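Local coordinates for putative type VI secretion protein (Escherichia coli, PDB 6SKI), which probably hydrolyses phospholipids as a toxic Tle1 effector of the type VI secretion system, loaded onto the VgrG spike, at residues D80-I85 against N491-S496; Q281-N286 against F292-I297; E336-S341 against M347-Y352. All blocks are in the same frame, centred on the assembly; numbering follows the deposited sequence.

Overall arrangement
Contact 2 lies in the core, its centre about 11 Å from the centre of the chain, whereas contacts 1 and 3 are partly buried and more peripheral, their centres about 24 and 39 Å from it. Contact 1 and contact 3 belong together: helix 72-85 rests on the antiparallel sheet that includes strand 328-341, and the two meet where F81 CD2 lies 4.0 Å from F337 CZ. Contact 2 stands apart, its nearest atoms about 9 Å from contact 1 and about 22 Å from contact 3. Chemistry follows place: a lone leucine against an asparagine in contact 1, buried aliphatic and amide groups in contact 2, and a salt-bridge network near solvent in contact 3.

Contact 1: residues D80-I85 against N491-S496; sequences DFLKEI and NWNIES
L82 on the last turns of helix 72-85 faces N493 in the loop that leads into strand 495-497, their CA atoms 7.1 Å apart, and from there the helix and the extended chain diverge. The contact is small, 123 Å² in all, and L82 supplies nearly the whole of its helical side. With CG anti to the backbone N (chi1 -174°), the leucine carries both methyls outward from the helix onto the asparagine, and the two side chains meet roughly at a right angle. CD1 lies 3.8 Å from N493 CG, while CD2 is 3.8 Å from N493 CB, so both methyls lie against one side of the asparagine, CD1 toward its amide end and CD2 toward CB. CD2 also comes within 4.4 Å of the carbonyl oxygen of I494. The I494 side chain itself turns off from 80-85 and packs on A75, C78 and E79, one to two turns earlier in the same helix. F331 of strand 328-341 touches both L82 and N493, and F406 of strand 398-409 also touches L82. A salt bridge from E84 to R382 ties the helix to the same sheet. The loop is shaped partly from within: N491 OD1 accepts the backbone N of N493 at 3.3 Å, along one of its in-plane lone pairs, forming an Asx turn. Across the segments there are only dispersion contacts between methyls and the side of a polar residue, so the pair fixes fit rather than direction, and the loop owes its local shape to the Asx turn.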
# COMPACT_ATOMS: atom_id res chain seq x y z
N ASP A 80 -22.19 -6.45 22.78
CA ASP A 80 -23.37 -5.76 23.30
C ASP A 80 -22.98 -4.48 24.04
O ASP A 80 -23.66 -3.46 23.90
CB ASP A 80 -24.13 -6.70 24.24
CG ASP A 80 -25.06 -7.63 23.49
OD1 ASP A 80 -25.04 -7.63 22.24
OD2 ASP A 80 -25.82 -8.38 24.15
N PHE A 81 -21.90 -4.54 24.81
CA PHE A 81 -21.39 -3.36 25.50
C PHE A 81 -21.07 -2.25 24.52
O PHE A 81 -21.53 -1.11 24.67
CB PHE A 81 -20.14 -3.76 26.29
CG PHE A 81 -19.75 -2.80 27.38
CD1 PHE A 81 -20.46 -1.64 27.60
CD2 PHE A 81 -18.66 -3.07 28.18
CE1 PHE A 81 -20.09 -0.77 28.60
CE2 PHE A 81 -18.29 -2.20 29.17
CZ PHE A 81 -19.00 -1.05 29.38
N LEU A 82 -20.31 -2.58 23.47
CA LEU A 82 -19.95 -1.56 22.49
C LEU A 82 -21.17 -1.02 21.77
O LEU A 82 -21.28 0.19 21.54
CB LEU A 82 -18.95 -2.13 21.49
CG LEU A 82 -18.37 -1.12 20.50
CD1 LEU A 82 -17.43 -0.16 21.20
CD2 LEU A 82 -17.67 -1.84 19.36
N LYS A 83 -22.12 -1.89 21.42
CA LYS A 83 -23.33 -1.43 20.76
C LYS A 83 -24.12 -0.48 21.66
O LYS A 83 -24.73 0.48 21.17
CB LYS A 83 -24.20 -2.62 20.35
CG LYS A 83 -24.19 -2.90 18.86
CD LYS A 83 -24.70 -4.30 18.57
CE LYS A 83 -24.45 -4.69 17.12
NZ LYS A 83 -23.07 -5.20 16.92
N GLU A 84 -24.12 -0.73 22.96
CA GLU A 84 -24.91 0.10 23.86
C GLU A 84 -24.24 1.43 24.14
O GLU A 84 -24.92 2.44 24.35
CB GLU A 84 -25.23 -0.66 25.15
CG GLU A 84 -24.29 -0.42 26.31
CD GLU A 84 -24.77 -1.11 27.56
OE1 GLU A 84 -25.23 -2.27 27.46
OE2 GLU A 84 -24.70 -0.49 28.64
N ILE A 85 -22.90 1.48 24.18
CA ILE A 85 -22.25 2.78 24.34
C ILE A 85 -22.43 3.64 23.10
O ILE A 85 -22.74 4.83 23.19
CB ILE A 85 -20.76 2.64 24.70
CG1 ILE A 85 -20.53 1.55 25.73
CG2 ILE A 85 -20.23 3.96 25.23
CD1 ILE A 85 -19.11 1.49 26.21
N ASN A 491 -7.49 -0.25 19.33
CA ASN A 491 -8.62 -0.25 20.25
C ASN A 491 -9.00 -1.69 20.55
O ASN A 491 -8.50 -2.63 19.92
CB ASN A 491 -9.82 0.51 19.70
CG ASN A 491 -10.17 0.11 18.28
OD1 ASN A 491 -10.73 -0.96 18.05
ND2 ASN A 491 -9.85 0.97 17.33
N TRP A 492 -9.90 -1.86 21.50
CA TRP A 492 -10.37 -3.19 21.89
C TRP A 492 -11.82 -3.39 21.47
O TRP A 492 -12.56 -4.14 22.10
CB TRP A 492 -10.21 -3.39 23.39
CG TRP A 492 -8.82 -3.76 23.78
CD1 TRP A 492 -7.86 -2.92 24.27
CD2 TRP A 492 -8.22 -5.05 23.72
NE1 TRP A 492 -6.70 -3.61 24.51
CE2 TRP A 492 -6.90 -4.92 24.18
CE3 TRP A 492 -8.67 -6.31 23.31
CZ2 TRP A 492 -6.02 -6.00 24.25
CZ3 TRP A 492 -7.80 -7.37 23.38
CH2 TRP A 492 -6.49 -7.21 23.84
N ASN A 493 -12.23 -2.73 20.39
CA ASN A 493 -13.55 -2.96 19.83
C ASN A 493 -13.58 -4.33 19.17
O ASN A 493 -12.66 -4.72 18.46
CB ASN A 493 -13.89 -1.89 18.80
CG ASN A 493 -14.14 -0.54 19.42
OD1 ASN A 493 -14.43 0.43 18.73
ND2 ASN A 493 -14.05 -0.48 20.73
N ILE A 494 -14.66 -5.06 19.41
CA ILE A 494 -14.79 -6.42 18.92
C ILE A 494 -15.59 -6.40 17.63
O ILE A 494 -16.50 -5.58 17.45
CB ILE A 494 -15.44 -7.34 19.98
CG1 ILE A 494 -14.89 -8.76 19.86
CG2 ILE A 494 -16.95 -7.35 19.86
CD1 ILE A 494 -15.29 -9.65 21.00
N GLU A 495 -15.22 -7.28 16.71
CA GLU A 495 -15.94 -7.51 15.47
C GLU A 495 -16.27 -8.99 15.38
O GLU A 495 -15.69 -9.82 16.08
CB GLU A 495 -15.12 -7.05 14.26
CG GLU A 495 -14.93 -5.55 14.18
CD GLU A 495 -14.43 -5.10 12.82
OE1 GLU A 495 -14.24 -5.96 11.93
OE2 GLU A 495 -14.24 -3.88 12.64
N SER A 496 -17.20 -9.32 14.50
CA SER A 496 -17.63 -10.70 14.35
C SER A 496 -17.75 -11.05 12.87
O SER A 496 -17.95 -10.18 12.02
CB SER A 496 -18.97 -10.96 15.05
OG SER A 496 -20.01 -10.22 14.44

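Contact 2: residues Q281-N286 against F292-I297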
# COMPACT_ATOMS: atom_id res chain seq x y z
N GLN A 281 11.57 6.47 3.72
CA GLN A 281 10.39 5.97 4.40
C GLN A 281 9.94 6.95 5.47
O GLN A 281 10.76 7.50 6.21
CB GLN A 281 10.63 4.61 5.06
CG GLN A 281 9.33 3.93 5.43
CD GLN A 281 9.52 2.53 5.96
OE1 GLN A 281 10.49 2.25 6.65
NE2 GLN A 281 8.58 1.66 5.65
N ILE A 282 8.64 7.16 5.55
CA ILE A 282 8.01 7.80 6.69
C ILE A 282 7.45 6.70 7.58
O ILE A 282 7.10 5.62 7.08
CB ILE A 282 6.92 8.79 6.27
CG1 ILE A 282 7.42 9.65 5.11
CG2 ILE A 282 6.56 9.70 7.42
CD1 ILE A 282 6.41 10.63 4.58
N THR A 283 7.45 6.92 8.88
CA THR A 283 7.03 5.91 9.84
C THR A 283 6.04 6.53 10.81
O THR A 283 6.18 7.69 11.20
CB THR A 283 8.26 5.35 10.58
OG1 THR A 283 8.89 4.35 9.77
CG2 THR A 283 7.88 4.75 11.93
N ALA A 284 5.02 5.76 11.17
CA ALA A 284 4.01 6.23 12.11
C ALA A 284 4.52 6.08 13.53
O ALA A 284 4.79 4.96 13.99
CB ALA A 284 2.71 5.44 11.93
N MET A 285 4.64 7.19 14.24
CA MET A 285 5.12 7.16 15.62
C MET A 285 4.05 6.76 16.60
O MET A 285 4.38 6.35 17.72
CB MET A 285 5.68 8.53 16.02
CG MET A 285 7.13 8.73 15.66
SD MET A 285 7.84 10.26 16.31
CE MET A 285 6.41 11.04 17.03
N ASN A 286 2.78 6.83 16.22
CA ASN A 286 1.66 6.52 17.10
C ASN A 286 0.80 5.44 16.49
O ASN A 286 -0.43 5.46 16.59
CB ASN A 286 0.84 7.77 17.41
CG ASN A 286 1.69 8.90 17.93
OD1 ASN A 286 2.38 8.76 18.93
ND2 ASN A 286 1.63 10.04 17.25
N PHE A 292 -0.53 -4.55 12.82
CA PHE A 292 0.18 -3.57 12.00
C PHE A 292 1.55 -3.38 12.64
O PHE A 292 1.76 -2.47 13.44
CB PHE A 292 -0.59 -2.26 11.92
CG PHE A 292 -1.88 -2.37 11.16
CD1 PHE A 292 -2.98 -2.97 11.73
CD2 PHE A 292 -1.98 -1.86 9.88
CE1 PHE A 292 -4.16 -3.07 11.03
CE2 PHE A 292 -3.16 -1.96 9.19
CZ PHE A 292 -4.25 -2.56 9.76
N SER A 293 2.48 -4.24 12.26
CA SER A 293 3.85 -4.17 12.73
C SER A 293 4.72 -3.62 11.62
O SER A 293 4.53 -3.93 10.45
CB SER A 293 4.34 -5.55 13.18
OG SER A 293 4.31 -6.47 12.12
N LEU A 294 5.69 -2.79 12.00
CA LEU A 294 6.50 -2.06 11.05
C LEU A 294 7.64 -2.93 10.53
O LEU A 294 8.21 -3.72 11.27
CB LEU A 294 7.07 -0.80 11.70
CG LEU A 294 7.94 0.09 10.81
CD1 LEU A 294 7.13 0.68 9.69
CD2 LEU A 294 8.58 1.17 11.65
N ASN A 295 7.93 -2.80 9.24
CA ASN A 295 9.20 -3.24 8.67
C ASN A 295 10.03 -1.99 8.42
O ASN A 295 9.73 -1.21 7.51
CB ASN A 295 8.99 -4.04 7.39
CG ASN A 295 8.17 -5.29 7.62
OD1 ASN A 295 8.71 -6.39 7.67
ND2 ASN A 295 6.87 -5.12 7.74
N SER A 296 11.06 -1.79 9.23
CA SER A 296 11.79 -0.54 9.24
C SER A 296 13.06 -0.64 8.40
O SER A 296 13.70 -1.69 8.32
CB SER A 296 12.15 -0.13 10.67
OG SER A 296 13.17 0.84 10.68
N ILE A 297 13.41 0.48 7.78
CA ILE A 297 14.64 0.62 7.03
C ILE A 297 15.61 1.56 7.75
O ILE A 297 16.54 2.08 7.14
CB ILE A 297 14.36 1.09 5.59
CG1 ILE A 297 13.89 2.55 5.58
CG2 ILE A 297 13.33 0.20 4.94
CD1 ILE A 297 13.78 3.14 4.21
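Strand 278-284 belongs to the mainly parallel central sheet of the α/β-hydrolase-like catalytic domain, and in this contact Q281 and T283 meet the returning segment 292-297. The strand portions 281-284 and 294-296 run at 143° to each other with their axes 9.1 Å apart, too far for backbone pairing. The root of the Q281 side chain meets I297: CB sits 3.6 Å from I297 CD1 and 3.9 Å from I297 CG1, the two side chains passing at a slant. A chi1 of 71° tucks I297 CG1 in between its own backbone N and C and swings CD1 toward Q281 CB. Farther out, the amide end of Q281 reaches the backbone of N295 and S296. The second pair is T283 and L294, whose side chains cross at about a right angle; L294 CD2 is 3.7 Å from T283 CG2 and equally far from T283 OG1. Polar groups here converge on E303, which takes the backbone N of I297 on OE1 and the hydroxyl of S296 on OE2, with a weak bond to T283 OG1; S296 OG in turn receives K298 N. L294 also touches D245, which is arranged with S197 and H310 in a way consistent with a Ser-His-Asp catalytic triad, and the F292 ring meets H310 edge-to-face, so the segment probably lies beside the active site. Strand 278-284 pairs with 237-243 on one flank and 303-306 on the other, helix 416-431 touches I282, and strand 294-296 pairs in parallel with the last modelled strand, 536-538.

Contact 3: residues E336-S341 against M347-Y352; sequences EFEIVS and MDTRVY
V351, in the first turn of helix 350-362, packs against strand 336-341 and forms the closely fitted part of this contact, while R350 beside it lies on the exposed, solvent-facing side. A chi1 of -60° directs the V351 CG1 methyl to the strand, where it lies 3.9 Å from E336 CB and close to the backbone of E336 and F337; V401 of the adjoining strand also touches this valine. T349, just before the helix, adds its CG2 methyl 3.8 Å from E338 CG, the two side chains running antiparallel alongside each other. Its hydroxyl bonds to the carbonyl of E346 in the preceding loop and takes no part in capping the helix. On the solvent side the contact is electrostatic. A kink at chi3 (53°) folds the R350 guanidinium back over the strand, between two acidic residues that project from the same face. E338 OE1 lies 2.9 Å from R350 NE in a salt bridge whose hydrogen bond is weak, its N-H...O angle being only 123°. E336 is held more loosely, with OE1 3.6 Å from R350 NH1 and its carboxylate steeply inclined to the guanidinium. One arginine thus spans both acids and should ease the repulsion between them, E336 having a further weak, long ion pair with K354. The arrangement is a β-loop-α connection, in which the chain leaves edge strand 328-341 and its following helix returns onto one face of the antiparallel sheet with 398-409 and 376-386; F337 points to the other face, so helices 350-362 and 72-85 lie on opposite faces of the sheet.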
# COMPACT_ATOMS: atom_id res chain seq x y z
N GLU A 336 -14.16 -6.45 30.51
CA GLU A 336 -14.13 -7.60 31.39
C GLU A 336 -15.44 -7.69 32.15
O GLU A 336 -15.90 -6.69 32.71
CB GLU A 336 -12.95 -7.52 32.36
CG GLU A 336 -11.73 -8.30 31.90
CD GLU A 336 -10.61 -8.27 32.91
OE1 GLU A 336 -10.59 -7.35 33.75
OE2 GLU A 336 -9.73 -9.16 32.85
N PHE A 337 -16.02 -8.88 32.18
CA PHE A 337 -17.33 -9.10 32.78
C PHE A 337 -17.21 -10.12 33.90
O PHE A 337 -16.42 -11.06 33.83
CB PHE A 337 -18.33 -9.61 31.74
CG PHE A 337 -18.50 -8.70 30.56
CD1 PHE A 337 -19.51 -7.77 30.52
CD2 PHE A 337 -17.63 -8.78 29.49
CE1 PHE A 337 -19.66 -6.93 29.44
CE2 PHE A 337 -17.77 -7.95 28.41
CZ PHE A 337 -18.79 -7.02 28.38
N GLU A 338 -18.01 -9.93 34.95
CA GLU A 338 -18.11 -10.91 36.02
C GLU A 338 -19.48 -10.82 36.65
O GLU A 338 -20.11 -9.76 36.67
CB GLU A 338 -17.01 -10.72 37.07
CG GLU A 338 -17.35 -9.80 38.22
CD GLU A 338 -16.14 -9.48 39.05
OE1 GLU A 338 -15.01 -9.62 38.53
OE2 GLU A 338 -16.30 -9.12 40.24
N ILE A 339 -19.95 -11.95 37.17
CA ILE A 339 -21.26 -12.04 37.80
C ILE A 339 -21.10 -11.85 39.30
O ILE A 339 -20.24 -12.48 39.93
CB ILE A 339 -21.94 -13.39 37.49
CG1 ILE A 339 -21.96 -13.62 35.98
CG2 ILE A 339 -23.35 -13.41 38.04
CD1 ILE A 339 -22.87 -14.74 35.54
N VAL A 340 -21.91 -10.96 39.87
CA VAL A 340 -21.87 -10.62 41.28
C VAL A 340 -23.31 -10.50 41.80
O VAL A 340 -24.27 -10.67 41.05
CB VAL A 340 -21.10 -9.31 41.55
CG1 VAL A 340 -19.61 -9.55 41.47
CG2 VAL A 340 -21.53 -8.24 40.57
N SER A 341 -23.43 -10.21 43.09
CA SER A 341 -24.74 -10.02 43.69
C SER A 341 -25.30 -8.66 43.30
O SER A 341 -24.56 -7.68 43.16
CB SER A 341 -24.64 -10.12 45.21
OG SER A 341 -23.41 -9.61 45.68
N MET A 347 -19.02 -0.09 41.17
CA MET A 347 -17.71 0.50 41.36
C MET A 347 -16.92 -0.20 42.45
O MET A 347 -15.83 0.26 42.80
CB MET A 347 -17.85 1.98 41.69
CG MET A 347 -18.44 2.81 40.57
SD MET A 347 -17.74 4.46 40.48
CE MET A 347 -18.69 5.14 39.12
N ASP A 348 -17.44 -1.29 43.00
CA ASP A 348 -16.75 -2.11 43.99
C ASP A 348 -16.54 -3.51 43.44
O ASP A 348 -16.67 -4.51 44.16
CB ASP A 348 -17.52 -2.14 45.30
CG ASP A 348 -16.61 -2.12 46.51
OD1 ASP A 348 -15.88 -3.12 46.71
OD2 ASP A 348 -16.61 -1.12 47.25
N THR A 349 -16.21 -3.60 42.16
CA THR A 349 -16.12 -4.85 41.44
C THR A 349 -14.70 -5.01 40.91
O THR A 349 -13.98 -4.03 40.69
CB THR A 349 -17.14 -4.88 40.29
OG1 THR A 349 -18.45 -4.68 40.83
CG2 THR A 349 -17.14 -6.21 39.58
N ARG A 350 -14.28 -6.26 40.71
CA ARG A 350 -12.95 -6.53 40.19
C ARG A 350 -12.77 -5.93 38.80
O ARG A 350 -11.71 -5.38 38.48
CB ARG A 350 -12.68 -8.03 40.15
CG ARG A 350 -11.29 -8.40 39.68
CD ARG A 350 -11.19 -9.86 39.30
NE ARG A 350 -12.22 -10.26 38.34
CZ ARG A 350 -12.10 -10.13 37.02
NH1 ARG A 350 -10.99 -9.62 36.50
NH2 ARG A 350 -13.08 -10.51 36.22
N VAL A 351 -13.80 -6.02 37.96
CA VAL A 351 -13.69 -5.51 36.60
C VAL A 351 -13.56 -3.99 36.61
O VAL A 351 -12.81 -3.42 35.81
CB VAL A 351 -14.88 -5.98 35.74
CG1 VAL A 351 -14.91 -7.50 35.69
CG2 VAL A 351 -16.19 -5.45 36.27
N TYR A 352 -14.27 -3.31 37.52
CA TYR A 352 -14.12 -1.86 37.61
C TYR A 352 -12.73 -1.47 38.08
O TYR A 352 -12.16 -0.50 37.59
CB TYR A 352 -15.17 -1.28 38.55
CG TYR A 352 -15.12 0.23 38.60
CD1 TYR A 352 -15.66 0.99 37.58
CD2 TYR A 352 -14.52 0.89 39.66
CE1 TYR A 352 -15.61 2.36 37.61
CE2 TYR A 352 -14.46 2.27 39.70
CZ TYR A 352 -15.01 3.00 38.67
OH TYR A 352 -14.96 4.37 38.69